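Inactivation-no-after-potential D protein (PDB 2QKV) acts as a multi-PDZ scaffold in fly phototransduction, its fifth PDZ domain probably binding peptide segments of signalling partners. Local coordinates at residues D54-N60 with S84-P90. The protein carries 1 engineered substitution. Numbering follows the deposited sequence.
Sequences DIITKFN and SMEVTRP
Strands 55-59 and 84-88 run antiparallel, their axes 4.5 Å apart at closest approach, and a classic beta bulge within the PDZ sheet sets T57 and K58 opposite the single residue E86. The extra residue shifts the register by one, and E86 O receives both N-H groups, T57 N at 2.9 Å and, weakly, K58 N, while E86 N returns to K58 O. On the face that carries I55 and T88, K58 and E86 run alongside each other in the same direction; a water links K58 NZ to E86 OE1, and a second joins that oxygen to T57 OG1. On the face of I56, F59, M85 and V87, I56 and F59 pack against helix 69-77. There M85, bent at chi3 (-89°), brings SD to the edge of the F59 ring, a Met-aromatic contact, and within 3.9 Å of I56 CD1. Both ends of the pairing are clamped by side chains. R89 presents its NE edge to D54, carboxylate and guanidinium nearly coplanar; NE meets OD1 at 2.8 Å and NH2 meets OD2, which Q51 N also bonds, at 2.7 Å, each oxygen on its syn side. A leucine in place of this arginine would probably leave the buried D54 carboxylate without its countercharge. At the other end, N60 OD1 takes S84 N at 2.7 Å, almost in line with its C=O.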
# COMPACT_ATOMS: atom_id res chain seq x y z
N ASP A 54 -11.70 16.21 5.55
CA ASP A 54 -12.02 16.10 4.13
C ASP A 54 -10.79 15.53 3.42
O ASP A 54 -9.66 15.73 3.87
CB ASP A 54 -12.35 17.46 3.52
CG ASP A 54 -13.72 17.98 3.93
OD1 ASP A 54 -14.51 17.20 4.51
OD2 ASP A 54 -13.99 19.17 3.65
N ILE A 55 -11.02 14.81 2.32
CA ILE A 55 -9.93 14.21 1.57
C ILE A 55 -9.85 14.80 0.17
O ILE A 55 -10.80 14.68 -0.61
CB ILE A 55 -10.10 12.67 1.44
CG1 ILE A 55 -10.27 12.05 2.83
CG2 ILE A 55 -8.90 12.08 0.72
CD1 ILE A 55 -10.48 10.55 2.80
N ILE A 56 -8.72 15.44 -0.12
CA ILE A 56 -8.50 16.03 -1.44
C ILE A 56 -8.05 14.88 -2.34
O ILE A 56 -7.04 14.23 -2.07
CB ILE A 56 -7.41 17.12 -1.36
CG1 ILE A 56 -7.86 18.21 -0.37
CG2 ILE A 56 -7.16 17.72 -2.75
CD1 ILE A 56 -6.77 19.21 0.05
N THR A 57 -8.81 14.65 -3.42
CA THR A 57 -8.54 13.54 -4.33
C THR A 57 -7.98 13.89 -5.71
O THR A 57 -7.53 13.00 -6.44
CB THR A 57 -9.83 12.70 -4.52
OG1 THR A 57 -10.87 13.56 -5.00
CG2 THR A 57 -10.26 12.11 -3.19
N LYS A 58 -8.04 15.16 -6.08
CA LYS A 58 -7.49 15.61 -7.36
C LYS A 58 -6.97 17.03 -7.15
O LYS A 58 -7.61 17.84 -6.49
CB LYS A 58 -8.53 15.58 -8.48
CG LYS A 58 -7.93 15.84 -9.86
CD LYS A 58 -8.88 15.55 -11.01
CE LYS A 58 -9.09 14.05 -11.16
NZ LYS A 58 -9.79 13.69 -12.43
N PHE A 59 -5.79 17.32 -7.68
CA PHE A 59 -5.20 18.65 -7.50
C PHE A 59 -4.74 19.15 -8.85
O PHE A 59 -3.91 18.52 -9.50
CB PHE A 59 -4.01 18.58 -6.54
CG PHE A 59 -3.45 19.94 -6.19
CD1 PHE A 59 -4.00 20.67 -5.14
CD2 PHE A 59 -2.43 20.51 -6.95
CE1 PHE A 59 -3.56 21.97 -4.85
CE2 PHE A 59 -1.98 21.81 -6.67
CZ PHE A 59 -2.55 22.54 -5.61
N ASN A 60 -5.28 20.29 -9.27
CA ASN A 60 -4.97 20.88 -10.56
C ASN A 60 -4.91 19.87 -11.70
O ASN A 60 -3.96 19.85 -12.48
CB ASN A 60 -3.66 21.68 -10.50
CG ASN A 60 -3.83 23.02 -9.80
OD1 ASN A 60 -4.93 23.39 -9.41
ND2 ASN A 60 -2.73 23.76 -9.65
N SER A 84 -7.26 24.24 -8.23
CA SER A 84 -8.55 23.60 -8.46
C SER A 84 -8.48 22.20 -7.89
O SER A 84 -7.68 21.38 -8.34
CB SER A 84 -8.84 23.52 -9.96
OG SER A 84 -10.08 22.87 -10.18
N MET A 85 -9.30 21.93 -6.89
CA MET A 85 -9.28 20.62 -6.25
C MET A 85 -10.62 19.91 -6.27
O MET A 85 -11.67 20.56 -6.30
CB MET A 85 -8.87 20.77 -4.79
CG MET A 85 -7.59 21.58 -4.58
SD MET A 85 -7.10 21.71 -2.86
CE MET A 85 -7.99 23.18 -2.36
N GLU A 86 -10.57 18.58 -6.28
CA GLU A 86 -11.77 17.75 -6.15
C GLU A 86 -11.57 17.18 -4.75
O GLU A 86 -10.45 16.79 -4.38
CB GLU A 86 -11.84 16.64 -7.19
CG GLU A 86 -12.08 17.18 -8.59
CD GLU A 86 -12.47 16.13 -9.60
OE1 GLU A 86 -12.45 14.93 -9.26
OE2 GLU A 86 -12.81 16.51 -10.74
N VAL A 87 -12.66 17.12 -3.99
CA VAL A 87 -12.60 16.70 -2.60
C VAL A 87 -13.80 15.83 -2.21
O VAL A 87 -14.89 15.98 -2.77
CB VAL A 87 -12.63 17.97 -1.69
CG1 VAL A 87 -12.31 17.61 -0.24
CG2 VAL A 87 -11.66 19.05 -2.23
N THR A 88 -13.60 14.92 -1.26
CA THR A 88 -14.70 14.11 -0.75
C THR A 88 -14.75 14.27 0.77
O THR A 88 -13.71 14.42 1.42
CB THR A 88 -14.58 12.62 -1.15
OG1 THR A 88 -15.82 11.95 -0.85
CG2 THR A 88 -13.46 11.94 -0.38
N ARG A 89 -15.96 14.29 1.33
CA ARG A 89 -16.18 14.42 2.78
C ARG A 89 -16.54 13.02 3.25
O ARG A 89 -17.68 12.57 3.07
CB ARG A 89 -17.33 15.39 3.06
CG ARG A 89 -17.57 15.63 4.56
CD ARG A 89 -18.11 17.03 4.80
NE ARG A 89 -17.16 18.02 4.31
CZ ARG A 89 -17.46 19.29 4.05
NH1 ARG A 89 -18.70 19.73 4.23
NH2 ARG A 89 -16.53 20.10 3.57
N PRO A 90 -15.58 12.31 3.87
CA PRO A 90 -15.76 10.93 4.35
C PRO A 90 -16.53 10.76 5.65
O PRO A 90 -15.98 10.30 6.64
CB PRO A 90 -14.32 10.43 4.45
CG PRO A 90 -13.61 11.65 4.98
CD PRO A 90 -14.23 12.81 4.21
O HOH W 1 -11.38 13.13 -7.65
O HOH W 2 -12.20 13.11 -11.31